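PDB 3E0U: glutathione peroxidase from Trypanosoma cruzi, which probably reduces hydroperoxides, acting as a peroxidase of the glutathione peroxidase family. Local coordinates for residues K3-F8 against H106-F111; L28-V33 against T60-P65; N52-Q57 against K156-L161; C66-G71 against K97-G102. All coordinates share one frame; numbering follows the deposited sequence.

Interaction 1 (K3-F8 against H106-F111); sequences KSIYEF and HPLYEF
Phe8, just after the short 3-10 turn at 5-7, comes up against Leu108 in the first turn of the helix that begins at Pro107, with CA of Phe8 5.8 Å from CA of Leu108 and no hydrogen bond between the two segments. The Phe8 ring lies over the helix start. Leu108 CA sits over one ring face, 3.9 Å from the centroid of the Phe8 ring and 19° off its normal, a CH-pi contact. At the far end of the same ring, Phe8 CE2 meets Pro107 CB at 3.6 Å and Phe8 CZ meets Phe111 CB at 3.5 Å. A flat phenyl suits this place because it can lie against backbone and short side-chain carbons alike. The two Phe rings are inclined by only 23° but slid apart, centroids 5.5 Å from each other, so they hardly overlap. In the thioredoxin fold of this enzyme, helix 107-115 packs on the central sheet, and the N-terminal loop closes over its beginning, where His106 takes the N-cap position. Phe111, its CG anti to the backbone N (chi1 173°), swings its ring across to residues 3-5; its CE1 lies 3.8 Å from Lys3 CB, whose long chain then leads its charged end away. Branched Ile5 serves two sides: its CB packs 3.7 Å from Leu108 CD1, while the side chain also reaches Leu28 and Ile30 of the sheet. The same Leu108 CD1 touches Phe8 CD1, so one methyl serves both Ile5 and Phe8.

Interaction 2 (L28-V33 against T60-P65); sequences LLIYNV and TVLAFP
Leu29, Tyr31 and Val33 share five backbone hydrogen bonds with the neighbouring strand 60-65, in the alternating pattern of parallel strands. Leu29 N binds Thr60 O and Leu29 O receives Leu62 N at 2.8 Å; Tyr31 N binds Leu62 O and Tyr31 O receives Phe64 N at 2.6 Å. The last, Val33 N to Phe64 O, is longer at 3.2 Å, and its donor stands well above the carbonyl plane. Pro65, lacking an N-H, costs this pairing nothing, since it follows Phe64 at a position where no donor is called for. CA-H...O contacts supplement these bonds, mostly on the same oxygens, as Ile30 CA does on Leu62 O at 3.3 Å.

Apolar packing divides by sheet face. On one, Leu28 CD2 meets Leu62 CD2 at 3.5 Å, though the placing of the Leu28 side chain is doubtful, and Ile30 CG2, anti to its own backbone N, meets the edge of the Phe64 ring at CD1, 3.4 Å away. On the other, Tyr31 CD2 lies 3.6 Å from Val61 CG2, and Val33 CG2 sits 4.0 Å from the small Ala63 CB. Beta-branched and aromatic residues suit these extended, fully buried positions. Polar Asn32 is provided for outside the pair, as its ND2 bonds to Trp127 O.

Helix 43-54 links the strands in a beta-alpha-beta crossover, its Leu50 and Ala47 touching Leu29 and Tyr31. Helix 107-115 lies on the opposite face against Ile30 and Phe64, while strand 131-134 runs antiparallel along the other edge of strand 28-33.

Interaction 3 (N52-Q57 against K156-L161); sequences NKYKGQ and KLLPLL
Tyr54 meets three leucines, Leu157, Leu158 and Leu161, and their methyl groups make nearly all of this purely apolar contact. Leu157, its CG anti to the backbone N (chi1 -168°), brings CD1 over one face of the ring, 4.2 Å from the Tyr54 centroid and 22° off its normal, as a CH-pi contact. The other two side chains cross the tyrosine at about a right angle: Leu161 CD1 reaches Tyr54 CD1 at 3.6 Å, and Leu158 CD2 touches CE1 of the same ring at 3.6 Å. Leu161 also sends its second methyl, CD2, to Gln57 CB, 4.1 Å away. Leucine suits these places because its forked end can offer one methyl to the ring and, in Leu161, the other elsewhere. Helices 43-54 and 150-157 lie on the same side of the central sheet, as in the thioredoxin fold, and here the far end of the first meets the far end of the second. The ring is held from several directions. Lys53 CB lies over the face opposite Leu157, and Phe59 packs against the side chain. Tyr54 OH is hydrogen-bonded to Glu154 OE2, which also takes a salt bridge from Lys53 NZ, so hydroxyl and lysine share one carboxylate oxygen, which would restrain the ring's polar end. Pro27 touches both Leu157 and Leu161, and the backbone turns there through a bond from Leu160 N to Leu157 O of 2.8 Å.

Interaction 4 (C66-G71 against K97-G102); sequences CNQFAG and KIDVNG
Cys66 and Lys97 bring the two segments together, their CA atoms 5.3 Å apart, and from there the chains, neither of them regular helix or strand, diverge. Both are loops of the thioredoxin fold between strand 60-65 and helix 107-115, and the side chain of Asn67 lies about 10 Å from that of Cys37, the predicted active-site residue. Small, buried Cys66 turns its SG anti to the backbone N (chi1 178°), placing it 3.9 Å from Val100 CG2. The aliphatic part of Lys97 runs across the Asn67 amide, with Lys97 CD 3.7 Å from Asn67 CG; lysine suits the place because its methylenes can pack there, and the chain bends beyond CG. Gln68 reaches over to the backbone around Asp99, Val100 and Asn101, though which way its amide is turned remains uncertain. A water donates to Asp99 OD1 and also accepts a weak hydrogen bond from Asn67 ND2. Asn101 OD1 is fixed from beyond the contact by Lys113 NZ and Ile125 N. That leaves its amide standing steeply to the Phe69 ring, the planes 78° apart, with Asn101 ND2 at the ring's edge, 3.7 Å from Phe69 CZ.

Overall arrangement
From the N terminus, interaction 1 opens with residues 3-8 and closes a long loop when helix 107-115 begins. Nested inside it, interaction 2 pairs inner strand 28-33 with edge strand 60-65, near the centre of the chain, and interaction 4 then joins 66-71 to 97-102, in series with interaction 2. Interaction 3 crosses interactions 1 and 2: it starts at the end of helix 43-54, encloses interaction 4 and closes near the C terminus. Pro65 and Ile98 tie interactions 2 and 4, Asp99 and His106 tie 4 and 1, and Tyr109 packs on strand 28-33. Interactions 3 and 4 lie on opposite sides of the chain's centre, their own centres about 28 Å apart.

Interaction 1 (K3-F8 against H106-F111)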
loop_
_atom_site.group_PDB
_atom_site.type_symbol
_atom_site.label_atom_id
_atom_site.label_comp_id
_atom_site.label_asym_id
_atom_site.label_seq_id
_atom_site.Cartn_x
_atom_site.Cartn_y
_atom_site.Cartn_z
ATOM N N LYS A 3 2.616 -18.215 0.826
ATOM C CA LYS A 3 3.302 -16.909 1.072
ATOM C C LYS A 3 2.340 -15.761 1.021
ATOM O O LYS A 3 1.639 -15.584 0.044
ATOM C CB LYS A 3 4.428 -16.644 0.078
ATOM C CG LYS A 3 5.807 -16.997 0.618
ATOM C CD LYS A 3 6.882 -16.699 -0.415
ATOM C CE LYS A 3 8.183 -17.385 -0.030
ATOM N NZ LYS A 3 9.303 -17.017 -0.935
ATOM N N SER A 4 2.385 -14.916 2.034
ATOM C CA SER A 4 1.477 -13.804 2.088
ATOM C C SER A 4 2.148 -12.684 2.869
ATOM O O SER A 4 3.201 -12.882 3.487
ATOM C CB SER A 4 0.167 -14.234 2.765
ATOM O OG SER A 4 0.417 -14.836 4.048
ATOM N N ILE A 5 1.511 -11.519 2.854
ATOM C CA ILE A 5 1.992 -10.391 3.541
ATOM C C ILE A 5 1.967 -10.635 5.052
ATOM O O ILE A 5 2.526 -9.864 5.820
ATOM C CB ILE A 5 1.109 -9.118 3.247
ATOM C CG1 ILE A 5 -0.271 -9.208 3.884
ATOM C CG2 ILE A 5 1.061 -8.706 1.759
ATOM C CD1 ILE A 5 -0.990 -7.884 3.723
ATOM N N TYR A 6 1.192 -11.628 5.482
ATOM C CA TYR A 6 0.979 -11.881 6.902
ATOM C C TYR A 6 2.106 -12.656 7.587
ATOM O O TYR A 6 2.104 -12.846 8.846
ATOM C CB TYR A 6 -0.373 -12.574 7.106
ATOM C CG TYR A 6 -1.499 -11.690 6.664
ATOM C CD1 TYR A 6 -1.673 -10.464 7.228
ATOM C CD2 TYR A 6 -2.292 -12.044 5.584
ATOM C CE1 TYR A 6 -2.694 -9.640 6.798
ATOM C CE2 TYR A 6 -3.297 -11.228 5.128
ATOM C CZ TYR A 6 -3.505 -10.035 5.733
ATOM O OH TYR A 6 -4.575 -9.273 5.323
ATOM N N GLU A 7 3.119 -12.969 6.782
ATOM C CA GLU A 7 4.329 -13.579 7.278
ATOM C C GLU A 7 5.353 -12.471 7.564
ATOM O O GLU A 7 6.507 -12.782 7.807
ATOM C CB GLU A 7 4.900 -14.555 6.270
ATOM C CG GLU A 7 4.024 -15.751 5.955
ATOM C CD GLU A 7 4.656 -16.643 4.946
ATOM O OE1 GLU A 7 5.256 -16.164 3.972
ATOM O OE2 GLU A 7 4.568 -17.842 5.101
ATOM N N PHE A 8 4.944 -11.193 7.455
ATOM C CA PHE A 8 5.826 -10.046 7.804
ATOM C C PHE A 8 5.264 -9.245 8.940
ATOM O O PHE A 8 4.031 -9.237 9.183
ATOM C CB PHE A 8 6.084 -9.125 6.616
ATOM C CG PHE A 8 6.597 -9.849 5.449
ATOM C CD1 PHE A 8 5.737 -10.549 4.647
ATOM C CD2 PHE A 8 7.939 -10.041 5.285
ATOM C CE1 PHE A 8 6.201 -11.327 3.618
ATOM C CE2 PHE A 8 8.405 -10.750 4.211
ATOM C CZ PHE A 8 7.547 -11.455 3.439
ATOM N N HIS A 106 12.122 -3.036 3.551
ATOM C CA HIS A 106 11.363 -3.972 4.417
ATOM C C HIS A 106 11.076 -5.227 3.606
ATOM O O HIS A 106 10.801 -5.102 2.425
ATOM C CB HIS A 106 10.058 -3.400 4.960
ATOM C CG HIS A 106 9.554 -4.129 6.188
ATOM N ND1 HIS A 106 9.093 -5.432 6.153
ATOM C CD2 HIS A 106 9.460 -3.741 7.485
ATOM C CE1 HIS A 106 8.776 -5.829 7.370
ATOM N NE2 HIS A 106 8.960 -4.815 8.193
ATOM N N PRO A 107 11.355 -6.434 4.169
ATOM C CA PRO A 107 11.117 -7.675 3.462
ATOM C C PRO A 107 9.695 -7.795 2.954
ATOM O O PRO A 107 9.462 -8.447 1.914
ATOM C CB PRO A 107 11.422 -8.738 4.532
ATOM C CG PRO A 107 12.472 -8.085 5.355
ATOM C CD PRO A 107 11.982 -6.682 5.483
ATOM N N LEU A 108 8.793 -7.008 3.545
ATOM C CA LEU A 108 7.388 -6.980 3.113
ATOM C C LEU A 108 7.365 -6.395 1.745
ATOM O O LEU A 108 6.741 -6.915 0.828
ATOM C CB LEU A 108 6.517 -6.121 4.068
ATOM C CG LEU A 108 5.101 -5.984 3.502
ATOM C CD1 LEU A 108 4.385 -7.369 3.210
ATOM C CD2 LEU A 108 4.333 -5.030 4.288
ATOM N N TYR A 109 8.129 -5.322 1.584
ATOM C CA TYR A 109 8.287 -4.674 0.272
ATOM C C TYR A 109 9.104 -5.461 -0.708
ATOM O O TYR A 109 8.764 -5.489 -1.880
ATOM C CB TYR A 109 8.786 -3.250 0.407
ATOM C CG TYR A 109 7.625 -2.265 0.282
ATOM C CD1 TYR A 109 6.844 -1.962 1.393
ATOM C CD2 TYR A 109 7.204 -1.779 -0.970
ATOM C CE1 TYR A 109 5.754 -1.223 1.281
ATOM C CE2 TYR A 109 6.089 -0.934 -1.063
ATOM C CZ TYR A 109 5.436 -0.598 0.095
ATOM O OH TYR A 109 4.334 0.259 0.130
ATOM N N GLU A 110 10.170 -6.117 -0.254
ATOM C CA GLU A 110 10.902 -7.030 -1.130
ATOM C C GLU A 110 9.942 -8.119 -1.621
ATOM O O GLU A 110 9.847 -8.366 -2.818
ATOM C CB GLU A 110 12.168 -7.640 -0.450
ATOM C CG GLU A 110 13.180 -6.619 0.159
ATOM C CD GLU A 110 14.119 -5.932 -0.860
ATOM O OE1 GLU A 110 15.362 -5.869 -0.596
ATOM O OE2 GLU A 110 13.650 -5.500 -1.947
ATOM N N PHE A 111 9.200 -8.752 -0.720
ATOM C CA PHE A 111 8.149 -9.738 -1.113
ATOM C C PHE A 111 7.158 -9.222 -2.218
ATOM O O PHE A 111 7.006 -9.844 -3.291
ATOM C CB PHE A 111 7.372 -10.251 0.148
ATOM C CG PHE A 111 6.179 -11.141 -0.203
ATOM C CD1 PHE A 111 6.371 -12.356 -0.857
ATOM C CD2 PHE A 111 4.878 -10.746 0.101
ATOM C CE1 PHE A 111 5.272 -13.143 -1.251
ATOM C CE2 PHE A 111 3.782 -11.493 -0.294
ATOM C CZ PHE A 111 3.968 -12.704 -0.974
#

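Interaction 2 (L28-V33 against T60-P65)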
loop_
_atom_site.group_PDB
_atom_site.type_symbol
_atom_site.label_atom_id
_atom_site.label_comp_id
_atom_site.label_asym_id
_atom_site.label_seq_id
_atom_site.Cartn_x
_atom_site.Cartn_y
_atom_site.Cartn_z
ATOM N N LEU A 28 -6.960 -5.495 0.470
ATOM C CA LEU A 28 -6.265 -4.444 1.160
ATOM C C LEU A 28 -5.401 -3.784 0.065
ATOM O O LEU A 28 -5.130 -4.433 -0.930
ATOM C CB LEU A 28 -5.350 -5.134 2.217
ATOM C CG LEU A 28 -4.454 -4.252 3.022
ATOM C CD1 LEU A 28 -5.446 -3.277 3.741
ATOM C CD2 LEU A 28 -3.555 -5.009 4.002
ATOM N N LEU A 29 -5.162 -2.477 0.147
ATOM C CA LEU A 29 -4.200 -1.779 -0.733
ATOM C C LEU A 29 -3.119 -1.244 0.156
ATOM O O LEU A 29 -3.409 -0.514 1.121
ATOM C CB LEU A 29 -4.806 -0.541 -1.409
ATOM C CG LEU A 29 -5.187 -0.535 -2.878
ATOM C CD1 LEU A 29 -5.794 0.806 -3.173
ATOM C CD2 LEU A 29 -4.023 -0.762 -3.746
ATOM N N ILE A 30 -1.897 -1.371 -0.314
ATOM C CA ILE A 30 -0.759 -0.873 0.418
ATOM C C ILE A 30 0.021 0.122 -0.423
ATOM O O ILE A 30 0.598 -0.237 -1.474
ATOM C CB ILE A 30 0.190 -2.042 0.798
ATOM C CG1 ILE A 30 -0.598 -3.129 1.577
ATOM C CG2 ILE A 30 1.399 -1.468 1.525
ATOM C CD1 ILE A 30 0.280 -4.310 2.183
ATOM N N TYR A 31 0.136 1.339 0.108
ATOM C CA TYR A 31 0.843 2.439 -0.556
ATOM C C TYR A 31 2.100 2.881 0.181
ATOM O O TYR A 31 2.131 2.869 1.421
ATOM C CB TYR A 31 -0.044 3.687 -0.649
ATOM C CG TYR A 31 -1.258 3.678 -1.577
ATOM C CD1 TYR A 31 -1.191 4.252 -2.821
ATOM C CD2 TYR A 31 -2.509 3.260 -1.120
ATOM C CE1 TYR A 31 -2.326 4.427 -3.577
ATOM C CE2 TYR A 31 -3.650 3.412 -1.890
ATOM C CZ TYR A 31 -3.555 3.988 -3.120
ATOM O OH TYR A 31 -4.646 4.036 -3.954
ATOM N N ASN A 32 3.103 3.305 -0.616
ATOM C CA ASN A 32 4.267 4.068 -0.154
ATOM C C ASN A 32 4.003 5.536 -0.424
ATOM O O ASN A 32 3.557 5.930 -1.505
ATOM C CB ASN A 32 5.611 3.628 -0.776
ATOM C CG ASN A 32 5.686 3.841 -2.272
ATOM O OD1 ASN A 32 5.046 3.111 -3.010
ATOM N ND2 ASN A 32 6.594 4.744 -2.730
ATOM N N VAL A 33 4.264 6.359 0.578
ATOM C CA VAL A 33 3.879 7.738 0.505
ATOM C C VAL A 33 5.059 8.426 1.102
ATOM O O VAL A 33 5.864 7.780 1.777
ATOM C CB VAL A 33 2.599 8.005 1.387
ATOM C CG1 VAL A 33 1.437 7.164 0.889
ATOM C CG2 VAL A 33 2.860 7.655 2.836
ATOM N N THR A 60 -9.175 -2.073 3.537
ATOM C CA THR A 60 -8.433 -0.980 4.156
ATOM C C THR A 60 -7.323 -0.561 3.237
ATOM O O THR A 60 -7.017 -1.251 2.244
ATOM C CB THR A 60 -7.824 -1.338 5.545
ATOM O OG1 THR A 60 -7.592 -0.137 6.302
ATOM C CG2 THR A 60 -6.497 -2.173 5.431
ATOM N N VAL A 61 -6.814 0.640 3.482
ATOM C CA VAL A 61 -5.591 1.053 2.862
ATOM C C VAL A 61 -4.530 1.319 3.891
ATOM O O VAL A 61 -4.801 1.831 4.968
ATOM C CB VAL A 61 -5.727 2.171 1.759
ATOM C CG1 VAL A 61 -7.126 2.669 1.576
ATOM C CG2 VAL A 61 -4.622 3.267 1.849
ATOM N N LEU A 62 -3.343 0.818 3.598
ATOM C CA LEU A 62 -2.200 0.951 4.473
ATOM C C LEU A 62 -1.155 1.839 3.795
ATOM O O LEU A 62 -0.863 1.613 2.650
ATOM C CB LEU A 62 -1.605 -0.447 4.706
ATOM C CG LEU A 62 -1.946 -1.297 5.952
ATOM C CD1 LEU A 62 -3.270 -1.020 6.595
ATOM C CD2 LEU A 62 -1.650 -2.761 5.866
ATOM N N ALA A 63 -0.672 2.892 4.483
ATOM C CA ALA A 63 0.344 3.815 3.945
ATOM C C ALA A 63 1.633 3.613 4.673
ATOM O O ALA A 63 1.673 3.696 5.916
ATOM C CB ALA A 63 -0.082 5.264 4.106
ATOM N N PHE A 64 2.691 3.331 3.903
ATOM C CA PHE A 64 4.037 3.179 4.453
ATOM C C PHE A 64 4.830 4.418 4.072
ATOM O O PHE A 64 5.333 4.484 2.933
ATOM C CB PHE A 64 4.756 1.938 3.889
ATOM C CG PHE A 64 4.338 0.629 4.521
ATOM C CD1 PHE A 64 3.241 -0.066 4.039
ATOM C CD2 PHE A 64 5.015 0.126 5.647
ATOM C CE1 PHE A 64 2.774 -1.244 4.672
ATOM C CE2 PHE A 64 4.622 -1.125 6.241
ATOM C CZ PHE A 64 3.466 -1.783 5.769
ATOM N N PRO A 65 5.053 5.339 5.051
ATOM C CA PRO A 65 5.863 6.539 4.811
ATOM C C PRO A 65 7.259 6.124 4.458
ATOM O O PRO A 65 7.801 5.191 5.031
ATOM C CB PRO A 65 5.856 7.292 6.164
ATOM C CG PRO A 65 4.734 6.687 6.949
ATOM C CD PRO A 65 4.708 5.221 6.469
#

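Interaction 3 (N52-Q57 against K156-L161)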
loop_
_atom_site.group_PDB
_atom_site.type_symbol
_atom_site.label_atom_id
_atom_site.label_comp_id
_atom_site.label_asym_id
_atom_site.label_seq_id
_atom_site.Cartn_x
_atom_site.Cartn_y
_atom_site.Cartn_z
ATOM N N ASN A 52 -12.808 5.063 1.585
ATOM C CA ASN A 52 -14.163 5.421 1.976
ATOM C C ASN A 52 -15.265 4.638 1.221
ATOM O O ASN A 52 -16.310 4.310 1.807
ATOM C CB ASN A 52 -14.375 6.951 1.926
ATOM C CG ASN A 52 -13.648 7.684 3.065
ATOM O OD1 ASN A 52 -13.987 7.519 4.237
ATOM N ND2 ASN A 52 -12.643 8.484 2.722
ATOM N N LYS A 53 -15.046 4.319 -0.051
ATOM C CA LYS A 53 -16.089 3.631 -0.820
ATOM C C LYS A 53 -16.218 2.182 -0.333
ATOM O O LYS A 53 -17.333 1.649 -0.203
ATOM C CB LYS A 53 -15.790 3.635 -2.333
ATOM C CG LYS A 53 -16.270 4.830 -3.138
ATOM C CD LYS A 53 -17.454 4.502 -4.039
ATOM C CE LYS A 53 -17.059 3.622 -5.238
ATOM N NZ LYS A 53 -16.665 4.377 -6.478
ATOM N N TYR A 54 -15.095 1.621 0.100
ATOM C CA TYR A 54 -15.025 0.202 0.309
ATOM C C TYR A 54 -14.681 -0.332 1.697
ATOM O O TYR A 54 -14.798 -1.549 1.919
ATOM C CB TYR A 54 -14.061 -0.384 -0.731
ATOM C CG TYR A 54 -14.593 -0.203 -2.135
ATOM C CD1 TYR A 54 -15.757 -0.867 -2.530
ATOM C CD2 TYR A 54 -14.070 0.762 -2.995
ATOM C CE1 TYR A 54 -16.336 -0.636 -3.768
ATOM C CE2 TYR A 54 -14.628 0.980 -4.249
ATOM C CZ TYR A 54 -15.747 0.263 -4.633
ATOM O OH TYR A 54 -16.321 0.440 -5.864
ATOM N N LYS A 55 -14.337 0.537 2.650
ATOM C CA LYS A 55 -13.890 0.019 3.956
ATOM C C LYS A 55 -14.962 -0.817 4.634
ATOM O O LYS A 55 -14.664 -1.881 5.184
ATOM C CB LYS A 55 -13.398 1.128 4.885
ATOM C CG LYS A 55 -14.416 2.193 5.186
ATOM C CD LYS A 55 -13.712 3.456 5.651
ATOM C CE LYS A 55 -13.543 3.478 7.149
ATOM N NZ LYS A 55 -14.877 3.538 7.772
ATOM N N GLY A 56 -16.200 -0.339 4.546
ATOM C CA GLY A 56 -17.382 -1.002 5.112
ATOM C C GLY A 56 -17.480 -2.509 4.901
ATOM O O GLY A 56 -18.091 -3.211 5.700
ATOM N N GLN A 57 -16.851 -3.013 3.845
ATOM C CA GLN A 57 -16.883 -4.432 3.501
ATOM C C GLN A 57 -15.575 -5.179 3.741
ATOM O O GLN A 57 -15.313 -6.203 3.098
ATOM C CB GLN A 57 -17.378 -4.609 2.063
ATOM C CG GLN A 57 -17.660 -3.257 1.407
ATOM C CD GLN A 57 -18.499 -3.387 0.162
ATOM O OE1 GLN A 57 -18.737 -4.480 -0.338
ATOM N NE2 GLN A 57 -18.943 -2.247 -0.368
ATOM N N LYS A 156 -10.000 -4.587 -10.774
ATOM C CA LYS A 156 -9.374 -5.728 -10.063
ATOM C C LYS A 156 -9.912 -5.995 -8.629
ATOM O O LYS A 156 -10.067 -7.145 -8.213
ATOM C CB LYS A 156 -7.858 -5.549 -10.003
ATOM C CG LYS A 156 -7.223 -5.000 -11.263
ATOM C CD LYS A 156 -7.397 -5.915 -12.496
ATOM C CE LYS A 156 -6.412 -5.439 -13.655
ATOM N NZ LYS A 156 -6.566 -6.310 -14.955
ATOM N N LEU A 157 -10.259 -4.923 -7.914
ATOM C CA LEU A 157 -10.756 -4.983 -6.531
ATOM C C LEU A 157 -12.190 -5.532 -6.312
ATOM O O LEU A 157 -12.408 -6.338 -5.397
ATOM C CB LEU A 157 -10.567 -3.608 -5.884
ATOM C CG LEU A 157 -10.722 -3.326 -4.379
ATOM C CD1 LEU A 157 -11.753 -2.241 -4.060
ATOM C CD2 LEU A 157 -10.913 -4.594 -3.572
ATOM N N LEU A 158 -13.166 -5.121 -7.124
ATOM C CA LEU A 158 -14.556 -5.605 -6.950
ATOM C C LEU A 158 -14.778 -7.144 -7.027
ATOM O O LEU A 158 -15.762 -7.651 -6.447
ATOM C CB LEU A 158 -15.513 -4.855 -7.884
ATOM C CG LEU A 158 -15.598 -3.349 -7.549
ATOM C CD1 LEU A 158 -16.110 -2.588 -8.810
ATOM C CD2 LEU A 158 -16.525 -3.146 -6.341
ATOM N N PRO A 159 -13.988 -7.864 -7.857
ATOM C CA PRO A 159 -14.026 -9.329 -7.726
ATOM C C PRO A 159 -13.200 -9.913 -6.537
ATOM O O PRO A 159 -13.008 -11.136 -6.500
ATOM C CB PRO A 159 -13.444 -9.835 -9.064
ATOM C CG PRO A 159 -13.323 -8.649 -9.951
ATOM C CD PRO A 159 -13.226 -7.441 -9.047
ATOM N N LEU A 160 -12.707 -9.067 -5.614
ATOM C CA LEU A 160 -12.016 -9.505 -4.377
ATOM C C LEU A 160 -12.855 -9.255 -3.102
ATOM O O LEU A 160 -12.474 -9.726 -1.976
ATOM C CB LEU A 160 -10.602 -8.869 -4.212
ATOM C CG LEU A 160 -9.464 -9.167 -5.197
ATOM C CD1 LEU A 160 -8.099 -8.613 -4.794
ATOM C CD2 LEU A 160 -9.353 -10.668 -5.401
ATOM N N LEU A 161 -13.881 -8.421 -3.201
ATOM C CA LEU A 161 -14.772 -8.121 -2.085
ATOM C C LEU A 161 -15.895 -9.176 -2.025
ATOM O O LEU A 161 -17.100 -8.853 -2.056
ATOM C CB LEU A 161 -15.377 -6.736 -2.286
ATOM C CG LEU A 161 -14.471 -5.506 -2.153
ATOM C CD1 LEU A 161 -15.024 -4.328 -2.964
ATOM C CD2 LEU A 161 -14.348 -5.146 -0.684
#

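Interaction 4 (C66-G71 against K97-G102)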
loop_
_atom_site.group_PDB
_atom_site.type_symbol
_atom_site.label_atom_id
_atom_site.label_comp_id
_atom_site.label_asym_id
_atom_site.label_seq_id
_atom_site.Cartn_x
_atom_site.Cartn_y
_atom_site.Cartn_z
ATOM N N CYS A 66 7.847 6.869 3.536
ATOM C CA CYS A 66 9.136 6.548 2.998
ATOM C C CYS A 66 9.745 7.815 2.422
ATOM O O CYS A 66 9.183 8.415 1.524
ATOM C CB CYS A 66 8.923 5.492 1.928
ATOM S SG CYS A 66 10.341 4.979 1.086
ATOM N N ASN A 67 10.883 8.251 2.946
ATOM C CA ASN A 67 11.455 9.513 2.453
ATOM C C ASN A 67 12.445 9.349 1.279
ATOM O O ASN A 67 13.178 10.291 0.949
ATOM C CB ASN A 67 11.983 10.409 3.615
ATOM C CG ASN A 67 13.113 9.746 4.464
ATOM O OD1 ASN A 67 13.690 10.376 5.381
ATOM N ND2 ASN A 67 13.482 8.523 4.109
ATOM N N GLN A 68 12.204 8.301 0.484
ATOM C CA GLN A 68 13.112 7.817 -0.582
ATOM C C GLN A 68 12.892 8.402 -1.995
ATOM O O GLN A 68 13.664 8.108 -2.927
ATOM C CB GLN A 68 13.018 6.288 -0.636
ATOM C CG GLN A 68 14.309 5.537 -0.936
ATOM C CD GLN A 68 14.423 4.171 -0.181
ATOM O OE1 GLN A 68 15.527 3.607 -0.054
ATOM N NE2 GLN A 68 13.304 3.659 0.307
ATOM N N PHE A 69 11.862 9.230 -2.166
ATOM C CA PHE A 69 11.636 9.868 -3.466
ATOM C C PHE A 69 11.318 11.349 -3.392
ATOM O O PHE A 69 10.401 11.814 -4.070
ATOM C CB PHE A 69 10.529 9.164 -4.240
ATOM C CG PHE A 69 10.675 7.684 -4.272
ATOM C CD1 PHE A 69 11.654 7.088 -5.057
ATOM C CD2 PHE A 69 9.875 6.881 -3.469
ATOM C CE1 PHE A 69 11.803 5.707 -5.064
ATOM C CE2 PHE A 69 10.010 5.517 -3.492
ATOM C CZ PHE A 69 10.985 4.930 -4.283
ATOM N N ALA A 70 12.054 12.089 -2.564
ATOM C CA ALA A 70 11.862 13.547 -2.470
ATOM C C ALA A 70 12.760 14.277 -3.448
ATOM O O ALA A 70 13.217 15.380 -3.158
ATOM C CB ALA A 70 12.122 14.051 -1.048
ATOM N N GLY A 71 13.049 13.641 -4.585
ATOM C CA GLY A 71 13.915 14.237 -5.610
ATOM C C GLY A 71 13.147 14.363 -6.947
ATOM O O GLY A 71 12.173 13.524 -7.219
ATOM N N LYS A 97 7.803 4.774 9.177
ATOM C CA LYS A 97 8.616 5.004 8.005
ATOM C C LYS A 97 9.553 3.822 7.803
ATOM O O LYS A 97 10.053 3.257 8.771
ATOM C CB LYS A 97 9.384 6.332 8.123
ATOM C CG LYS A 97 10.315 6.630 6.900
ATOM C CD LYS A 97 10.669 8.074 6.741
ATOM C CE LYS A 97 11.395 8.601 7.976
ATOM N NZ LYS A 97 10.479 9.197 9.023
ATOM N N ILE A 98 9.700 3.389 6.549
ATOM C CA ILE A 98 10.530 2.260 6.179
ATOM C C ILE A 98 11.272 2.652 4.904
ATOM O O ILE A 98 11.029 3.704 4.354
ATOM C CB ILE A 98 9.674 0.953 5.873
ATOM C CG1 ILE A 98 8.666 1.183 4.702
ATOM C CG2 ILE A 98 8.993 0.436 7.163
ATOM C CD1 ILE A 98 8.185 -0.084 3.994
ATOM N N ASP A 99 12.223 1.839 4.476
ATOM C CA ASP A 99 12.790 1.987 3.162
ATOM C C ASP A 99 12.057 0.918 2.342
ATOM O O ASP A 99 11.698 -0.124 2.876
ATOM C CB ASP A 99 14.320 1.744 3.197
ATOM C CG ASP A 99 15.104 2.881 3.926
ATOM O OD1 ASP A 99 14.733 4.061 3.796
ATOM O OD2 ASP A 99 16.111 2.621 4.607
ATOM N N VAL A 100 11.802 1.173 1.065
ATOM C CA VAL A 100 11.113 0.215 0.215
ATOM C C VAL A 100 12.050 -0.393 -0.809
ATOM O O VAL A 100 11.682 -1.405 -1.420
ATOM C CB VAL A 100 9.837 0.819 -0.507
ATOM C CG1 VAL A 100 8.829 1.303 0.514
ATOM C CG2 VAL A 100 10.223 1.947 -1.377
ATOM N N ASN A 101 13.211 0.272 -1.027
ATOM C CA ASN A 101 14.343 -0.186 -1.897
ATOM C C ASN A 101 15.658 -0.197 -1.142
ATOM O O ASN A 101 15.811 0.550 -0.203
ATOM C CB ASN A 101 14.573 0.723 -3.123
ATOM C CG ASN A 101 13.353 0.831 -4.040
ATOM O OD1 ASN A 101 12.653 -0.153 -4.332
ATOM N ND2 ASN A 101 13.171 2.021 -4.592
ATOM N N GLY A 102 16.668 -0.892 -1.684
ATOM C CA GLY A 102 18.018 -0.928 -1.080
ATOM C C GLY A 102 18.274 -1.942 0.036
ATOM O O GLY A 102 17.362 -2.650 0.468
HETATM O O HOH W 1 15.895 6.238 3.936
#